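Local coordinates for TPR repeat-containing protein (Cytophaga hutchinsonii, PDB 3U4T), which is of unknown function but probably serves as a helical scaffold for binding protein partners, as many tetratricopeptide repeat proteins do, at residues S36-I39 with Y40-A44; A214-K217 with D218-I221; K71-S74 with A75-E78. The protein carries 1 engineered substitution. All coordinates share one frame; numbering follows the deposited sequence.

Overall arrangement
Along the chain the three contacts follow one another in series, each joining a loop to the first turn of the helix it leads into; none encloses or crosses another. Contact 1 links the end of the loop after helix 19-31 to helix 40-49. Contact 3 repeats the theme where the loop after helix 53-64 enters helix 74-86, and the two meet through Asn-41 and Asp-76 and through Tyr-38 and Lys-71, with centres about 12 Å apart. Contact 2, on the opposite side of the chain's centre and about 45 Å from contact 1 between centres, joins the loop after helix 199-209 to helix 217-233, beside helix 237-250.

Contact 1 (S36-I39 with Y40-A44); sequences SPYI and YNRRA
Ile-39 lays its CG1 over one face of the neighbouring Tyr-40 ring, at the point where a loop of the tetratricopeptide repeat enters helix 40-49. The CG1 carbon stands 3.6 Å from the Tyr-40 ring centroid and 17° off its normal, a CH-pi contact displaced from the centre toward CD2 and CE2. A chi1 of 70° brackets CG1 of Ile-39 between its own N and C atoms, so that the two side chains run abreast; CD1 continues over the ring toward CZ. At the edge of the same ring lie the carbonyl oxygens of Ser-36 and Pro-37, and the Pro-37 oxygen also accepts the backbone N of Tyr-40 at 3.0 Å. One turn on, the backbone N of Arg-43 bonds to Ile-39 O at 3.0 Å. The Arg-43 guanidinium turns to Glu-30 and Asp-59 in salt bridges, joining this helix to helices 19-31 and 53-64. The Tyr-38 ring has Pro-37 CG over the centre of one face and stands nearly perpendicular, at 87°, to the Arg-42 guanidinium. The Arg-42 chain runs extended to NE and its guanidinium then turns in, so that NH1 meets a lone pair of Tyr-38 O in the carbonyl plane at 2.8 Å, through a bent bond with the oxygen tilted out of the guanidinium plane.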
loop_
_atom_site.group_PDB
_atom_site.type_symbol
_atom_site.label_atom_id
_atom_site.label_comp_id
_atom_site.label_asym_id
_atom_site.label_seq_id
_atom_site.Cartn_x
_atom_site.Cartn_y
_atom_site.Cartn_z
ATOM N N SER A 36 -8.445 16.200 31.512
ATOM C CA SER A 36 -8.551 16.353 30.079
ATOM C C SER A 36 -8.463 15.003 29.409
ATOM O O SER A 36 -7.653 14.161 29.795
ATOM C CB SER A 36 -7.426 17.235 29.563
ATOM O OG SER A 36 -7.402 17.235 28.148
ATOM N N PRO A 37 -9.329 14.759 28.417
ATOM C CA PRO A 37 -9.290 13.472 27.716
ATOM C C PRO A 37 -8.263 13.474 26.583
ATOM O O PRO A 37 -7.758 12.424 26.178
ATOM C CB PRO A 37 -10.719 13.324 27.196
ATOM C CG PRO A 37 -11.158 14.753 26.989
ATOM C CD PRO A 37 -10.639 15.414 28.232
ATOM N N TYR A 38 -7.937 14.673 26.111
ATOM C CA TYR A 38 -7.021 14.856 24.986
ATOM C C TYR A 38 -5.566 14.495 25.175
ATOM O O TYR A 38 -4.773 14.688 24.258
ATOM C CB TYR A 38 -7.132 16.288 24.463
ATOM C CG TYR A 38 -8.545 16.617 24.058
ATOM C CD1 TYR A 38 -9.187 15.882 23.067
ATOM C CD2 TYR A 38 -9.267 17.624 24.707
ATOM C CE1 TYR A 38 -10.526 16.134 22.729
ATOM C CE2 TYR A 38 -10.599 17.887 24.378
ATOM C CZ TYR A 38 -11.221 17.141 23.391
ATOM O OH TYR A 38 -12.530 17.404 23.066
ATOM N N ILE A 39 -5.194 13.993 26.347
ATOM C CA ILE A 39 -3.815 13.581 26.527
ATOM C C ILE A 39 -3.786 12.106 26.141
ATOM O O ILE A 39 -2.776 11.591 25.677
ATOM C CB ILE A 39 -3.314 13.745 28.000
ATOM C CG1 ILE A 39 -3.981 12.727 28.933
ATOM C CG2 ILE A 39 -3.576 15.156 28.469
ATOM C CD1 ILE A 39 -3.400 12.731 30.343
ATOM N N TYR A 40 -4.927 11.447 26.294
ATOM C CA TYR A 40 -5.042 10.027 26.013
ATOM C C TYR A 40 -5.069 9.640 24.539
ATOM O O TYR A 40 -4.414 8.670 24.156
ATOM C CB TYR A 40 -6.260 9.470 26.754
ATOM C CG TYR A 40 -6.123 9.624 28.256
ATOM C CD1 TYR A 40 -5.276 8.790 28.984
ATOM C CD2 TYR A 40 -6.788 10.638 28.938
ATOM C CE1 TYR A 40 -5.090 8.960 30.358
ATOM C CE2 TYR A 40 -6.610 10.823 30.317
ATOM C CZ TYR A 40 -5.760 9.978 31.020
ATOM O OH TYR A 40 -5.591 10.140 32.383
ATOM N N ASN A 41 -5.790 10.372 23.697
ATOM C CA ASN A 41 -5.808 9.984 22.289
ATOM C C ASN A 41 -4.457 10.257 21.640
ATOM O O ASN A 41 -4.091 9.603 20.670
ATOM C CB ASN A 41 -6.934 10.693 21.518
ATOM C CG ASN A 41 -6.756 12.200 21.453
ATOM O OD1 ASN A 41 -6.245 12.821 22.380
ATOM N ND2 ASN A 41 -7.210 12.795 20.366
ATOM N N ARG A 42 -3.711 11.208 22.190
ATOM C CA ARG A 42 -2.399 11.554 21.660
ATOM C C ARG A 42 -1.354 10.560 22.144
ATOM O O ARG A 42 -0.475 10.150 21.385
ATOM C CB ARG A 42 -2.021 12.977 22.082
ATOM C CG ARG A 42 -2.836 14.053 21.377
ATOM C CD ARG A 42 -2.413 15.457 21.796
ATOM N NE ARG A 42 -3.105 16.489 21.026
ATOM C CZ ARG A 42 -4.417 16.703 21.053
ATOM N NH1 ARG A 42 -5.205 15.959 21.818
ATOM N NH2 ARG A 42 -4.942 17.666 20.307
ATOM N N ARG A 43 -1.458 10.162 23.408
ATOM C CA ARG A 43 -0.506 9.211 23.958
ATOM C C ARG A 43 -0.759 7.881 23.270
ATOM O O ARG A 43 0.168 7.126 22.994
ATOM C CB ARG A 43 -0.691 9.076 25.472
ATOM C CG ARG A 43 0.506 8.457 26.195
ATOM C CD ARG A 43 0.397 8.630 27.710
ATOM N NE ARG A 43 -0.617 7.764 28.308
ATOM C CZ ARG A 43 -0.928 7.758 29.602
ATOM N NH1 ARG A 43 -0.310 8.577 30.448
ATOM N NH2 ARG A 43 -1.838 6.912 30.059
ATOM N N ALA A 44 -2.026 7.603 22.979
ATOM C CA ALA A 44 -2.383 6.360 22.311
ATOM C C ALA A 44 -1.639 6.275 20.978
ATOM O O ALA A 44 -1.019 5.258 20.672
ATOM C CB ALA A 44 -3.880 6.297 22.087
#

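Contact 2 (A214-K217 with D218-I221)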
loop_
_atom_site.group_PDB
_atom_site.type_symbol
_atom_site.label_atom_id
_atom_site.label_comp_id
_atom_site.label_asym_id
_atom_site.label_seq_id
_atom_site.Cartn_x
_atom_site.Cartn_y
_atom_site.Cartn_z
ATOM N N ALA A 214 20.832 -1.708 -10.311
ATOM C CA ALA A 214 20.537 -2.581 -9.191
ATOM C C ALA A 214 19.359 -2.145 -8.327
ATOM O O ALA A 214 18.820 -2.942 -7.566
ATOM C CB ALA A 214 21.768 -2.717 -8.344
ATOM N N LYS A 215 18.966 -0.881 -8.430
ATOM C CA LYS A 215 17.866 -0.370 -7.623
ATOM C C LYS A 215 16.540 -0.974 -8.071
ATOM O O LYS A 215 15.580 -1.012 -7.311
ATOM C CB LYS A 215 17.800 1.152 -7.737
ATOM C CG LYS A 215 16.970 1.833 -6.672
ATOM C CD LYS A 215 17.590 1.661 -5.287
ATOM C CE LYS A 215 17.092 2.738 -4.326
ATOM N NZ LYS A 215 17.605 2.592 -2.938
ATOM N N TYR A 216 16.494 -1.447 -9.311
ATOM C CA TYR A 216 15.282 -2.047 -9.846
ATOM C C TYR A 216 15.576 -3.486 -10.254
ATOM O O TYR A 216 15.024 -4.012 -11.217
ATOM C CB TYR A 216 14.786 -1.216 -11.037
ATOM C CG TYR A 216 14.367 0.196 -10.652
ATOM C CD1 TYR A 216 13.334 0.413 -9.734
ATOM C CD2 TYR A 216 15.010 1.317 -11.188
ATOM C CE1 TYR A 216 12.950 1.710 -9.355
ATOM C CE2 TYR A 216 14.630 2.622 -10.813
ATOM C CZ TYR A 216 13.598 2.805 -9.895
ATOM O OH TYR A 216 13.218 4.076 -9.506
ATOM N N LYS A 217 16.447 -4.126 -9.485
ATOM C CA LYS A 217 16.858 -5.489 -9.771
ATOM C C LYS A 217 15.731 -6.459 -10.123
ATOM O O LYS A 217 15.702 -7.017 -11.220
ATOM C CB LYS A 217 17.667 -6.052 -8.597
ATOM C CG LYS A 217 18.442 -7.300 -8.988
ATOM C CD LYS A 217 19.363 -7.774 -7.887
ATOM C CE LYS A 217 18.627 -8.641 -6.887
ATOM N NZ LYS A 217 19.505 -9.064 -5.762
ATOM N N ASP A 218 14.807 -6.661 -9.189
ATOM C CA ASP A 218 13.698 -7.587 -9.404
ATOM C C ASP A 218 12.788 -7.247 -10.588
ATOM O O ASP A 218 12.315 -8.146 -11.284
ATOM C CB ASP A 218 12.855 -7.717 -8.129
ATOM C CG ASP A 218 13.671 -8.166 -6.930
ATOM O OD1 ASP A 218 14.616 -8.965 -7.108
ATOM O OD2 ASP A 218 13.357 -7.725 -5.802
ATOM N N GLU A 219 12.524 -5.963 -10.811
ATOM C CA GLU A 219 11.674 -5.570 -11.934
ATOM C C GLU A 219 12.403 -5.803 -13.270
ATOM O O GLU A 219 11.828 -6.335 -14.220
ATOM C CB GLU A 219 11.257 -4.090 -11.836
ATOM C CG GLU A 219 10.406 -3.687 -10.625
ATOM C CD GLU A 219 11.184 -3.667 -9.317
ATOM O OE1 GLU A 219 12.383 -3.340 -9.329
ATOM O OE2 GLU A 219 10.591 -3.965 -8.264
ATOM N N LEU A 220 13.669 -5.407 -13.339
ATOM C CA LEU A 220 14.456 -5.574 -14.560
ATOM C C LEU A 220 14.643 -7.043 -14.917
ATOM O O LEU A 220 14.591 -7.431 -16.089
ATOM C CB LEU A 220 15.823 -4.896 -14.407
ATOM C CG LEU A 220 15.765 -3.373 -14.521
ATOM C CD1 LEU A 220 17.055 -2.784 -13.989
ATOM C CD2 LEU A 220 15.512 -2.960 -15.987
ATOM N N ILE A 221 14.854 -7.860 -13.895
ATOM C CA ILE A 221 15.038 -9.282 -14.110
ATOM C C ILE A 221 13.756 -9.879 -14.662
ATOM O O ILE A 221 13.796 -10.693 -15.586
ATOM C CB ILE A 221 15.444 -9.974 -12.796
ATOM C CG1 ILE A 221 16.907 -9.640 -12.492
ATOM C CG2 ILE A 221 15.231 -11.477 -12.893
ATOM C CD1 ILE A 221 17.452 -10.289 -11.233
#
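This is a local helix-start contact at the protein surface, where the loop after helix 199-209 turns into helix 217-233 of what is probably a tetratricopeptide-like, all-helical array. Tyr-216 holds the N-cap position, and its carbonyl oxygen receives the backbone N of Leu-220 at 2.9 Å in an almost straight bond of 171°. Lys-217 O takes Ile-221 N at the same 2.9 Å length, though less straight (157°). Glu-219, turned about its CB-CG bond (chi2 72°), curls back to put OE1 at the edge of the Tyr-216 ring and 3.2 Å from Tyr-216 CA, its carboxylate nearly perpendicular to the ring; OE1 and Tyr-216 O are both acceptors and make no hydrogen bond. Leu-220 CD1 reaches Tyr-216 CB at 4.0 Å. On another side of the turn Ile-221 runs alongside Lys-217, its CD1 3.9 Å from Lys-217 CG. An alanine in place of Ile-221 would probably leave the aliphatic part of Lys-217 without this neighbour and open a gap against Ile-247 and Leu-250. Tyr-216 also meets the ring of Tyr-176 and touches Cys-209, while Leu-220 packs between helix 199-209, at Ile-206 and Cys-209, and helix 237-250, at Leu-250.

Contact 3 (K71-S74 with A75-E78)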
loop_
_atom_site.group_PDB
_atom_site.type_symbol
_atom_site.label_atom_id
_atom_site.label_comp_id
_atom_site.label_asym_id
_atom_site.label_seq_id
_atom_site.Cartn_x
_atom_site.Cartn_y
_atom_site.Cartn_z
ATOM N N LYS A 71 -17.309 15.863 20.389
ATOM C CA LYS A 71 -15.958 16.369 20.164
ATOM C C LYS A 71 -15.086 15.368 19.427
ATOM O O LYS A 71 -14.223 15.762 18.647
ATOM C CB LYS A 71 -15.285 16.726 21.494
ATOM C CG LYS A 71 -16.051 17.731 22.340
ATOM C CD LYS A 71 -16.203 19.086 21.670
ATOM C CE LYS A 71 -17.041 19.984 22.565
ATOM N NZ LYS A 71 -16.554 19.899 23.979
ATOM N N ALA A 72 -15.302 14.079 19.675
ATOM C CA ALA A 72 -14.516 13.028 19.017
ATOM C C ALA A 72 -14.341 13.320 17.531
ATOM O O ALA A 72 -15.254 13.804 16.874
ATOM C CB ALA A 72 -15.185 11.690 19.196
ATOM N N LYS A 73 -13.167 13.020 16.997
ATOM C CA LYS A 73 -12.913 13.284 15.585
ATOM C C LYS A 73 -12.776 12.021 14.751
ATOM O O LYS A 73 -12.685 10.917 15.267
ATOM C CB LYS A 73 -11.641 14.118 15.431
ATOM C CG LYS A 73 -11.686 15.466 16.107
ATOM C CD LYS A 73 -12.437 16.475 15.263
ATOM C CE LYS A 73 -11.800 17.848 15.397
ATOM N NZ LYS A 73 -11.809 18.585 14.102
ATOM N N SER A 74 -12.755 12.204 13.444
ATOM C CA SER A 74 -12.609 11.104 12.518
ATOM C C SER A 74 -11.307 10.364 12.790
ATOM O O SER A 74 -11.237 9.136 12.742
ATOM C CB SER A 74 -12.605 11.651 11.099
ATOM O OG SER A 74 -12.317 10.633 10.177
ATOM N N ALA A 75 -10.275 11.128 13.094
ATOM C CA ALA A 75 -8.958 10.578 13.359
ATOM C C ALA A 75 -8.927 9.623 14.544
ATOM O O ALA A 75 -8.244 8.605 14.504
ATOM C CB ALA A 75 -7.971 11.716 13.589
ATOM N N ASP A 76 -9.641 9.955 15.610
ATOM C CA ASP A 76 -9.651 9.099 16.788
ATOM C C ASP A 76 -10.189 7.711 16.470
ATOM O O ASP A 76 -9.633 6.707 16.930
ATOM C CB ASP A 76 -10.484 9.746 17.889
ATOM C CG ASP A 76 -10.083 11.168 18.133
ATOM O OD1 ASP A 76 -8.859 11.408 18.297
ATOM O OD2 ASP A 76 -10.983 12.038 18.163
ATOM N N PHE A 77 -11.270 7.648 15.693
ATOM C CA PHE A 77 -11.844 6.350 15.326
ATOM C C PHE A 77 -10.842 5.600 14.446
ATOM O O PHE A 77 -10.647 4.382 14.593
ATOM C CB PHE A 77 -13.165 6.543 14.579
ATOM C CG PHE A 77 -14.277 7.037 15.444
ATOM C CD1 PHE A 77 -15.095 6.137 16.128
ATOM C CD2 PHE A 77 -14.479 8.402 15.625
ATOM C CE1 PHE A 77 -16.106 6.595 16.982
ATOM C CE2 PHE A 77 -15.484 8.873 16.477
ATOM C CZ PHE A 77 -16.295 7.968 17.156
ATOM N N GLU A 78 -10.203 6.335 13.539
ATOM C CA GLU A 78 -9.208 5.747 12.644
ATOM C C GLU A 78 -8.122 5.024 13.433
ATOM O O GLU A 78 -7.844 3.853 13.181
ATOM C CB GLU A 78 -8.585 6.833 11.770
ATOM C CG GLU A 78 -7.290 6.437 11.107
ATOM C CD GLU A 78 -6.724 7.555 10.259
ATOM O OE1 GLU A 78 -6.855 8.737 10.650
ATOM O OE2 GLU A 78 -6.137 7.251 9.205
#
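The Phe-77 ring turns its edge to the backbone of the preceding turn, with the carbonyl oxygens of Lys-73 and Ser-74 both near its plane. Lys-73 O comes within 3.1 Å of Phe-77 CD2, while Ala-72 CB approaches the ring obliquely, 3.9 Å from Phe-77 CE2. The ring also meets that of Phe-64 at a slant and rests on Gln-96, Ala-99 and Ala-100 of helix 90-103, so the first turn of helix 74-86 is packed against a second helix of this all-helical tetratricopeptide array. The second flat group is the Asp-76 carboxylate, which reaches back across the helix start. Its OD2 accepts the backbone N of the N-cap residue Lys-73 at 2.7 Å, the N3-to-N-cap half of a capping box, with the N-H pointing almost straight at it (164°), on the anti side and 23° out of the carboxylate plane. With CG set beside the backbone N of Asp-76 and opposite the carbonyl carbon (chi1 -50°), the acid is swung round toward Lys-73. In return Asp-76 N makes a weak hydrogen bond to Lys-73 O at 3.2 Å. The regular i to i+4 pattern is seen from the next carbonyl, Ser-74 O, which accepts Glu-78 N at 3.1 Å.

Polar ends at this corner are taken up by other helices and loops: Ser-74 OG bonds to Ala-100 O, and Glu-78 forms a salt bridge with Arg-107. Both oxygens of Asp-76 have partners, since OD1 is held by Asn-41 ND2 of helix 40-49 and OD2 also has a weak hydrogen bond with Tyr-63 OH. Such partners are likely to limit rotation of the carboxylate, and its negative charge at the start of the helix would probably be favourable to the helix dipole.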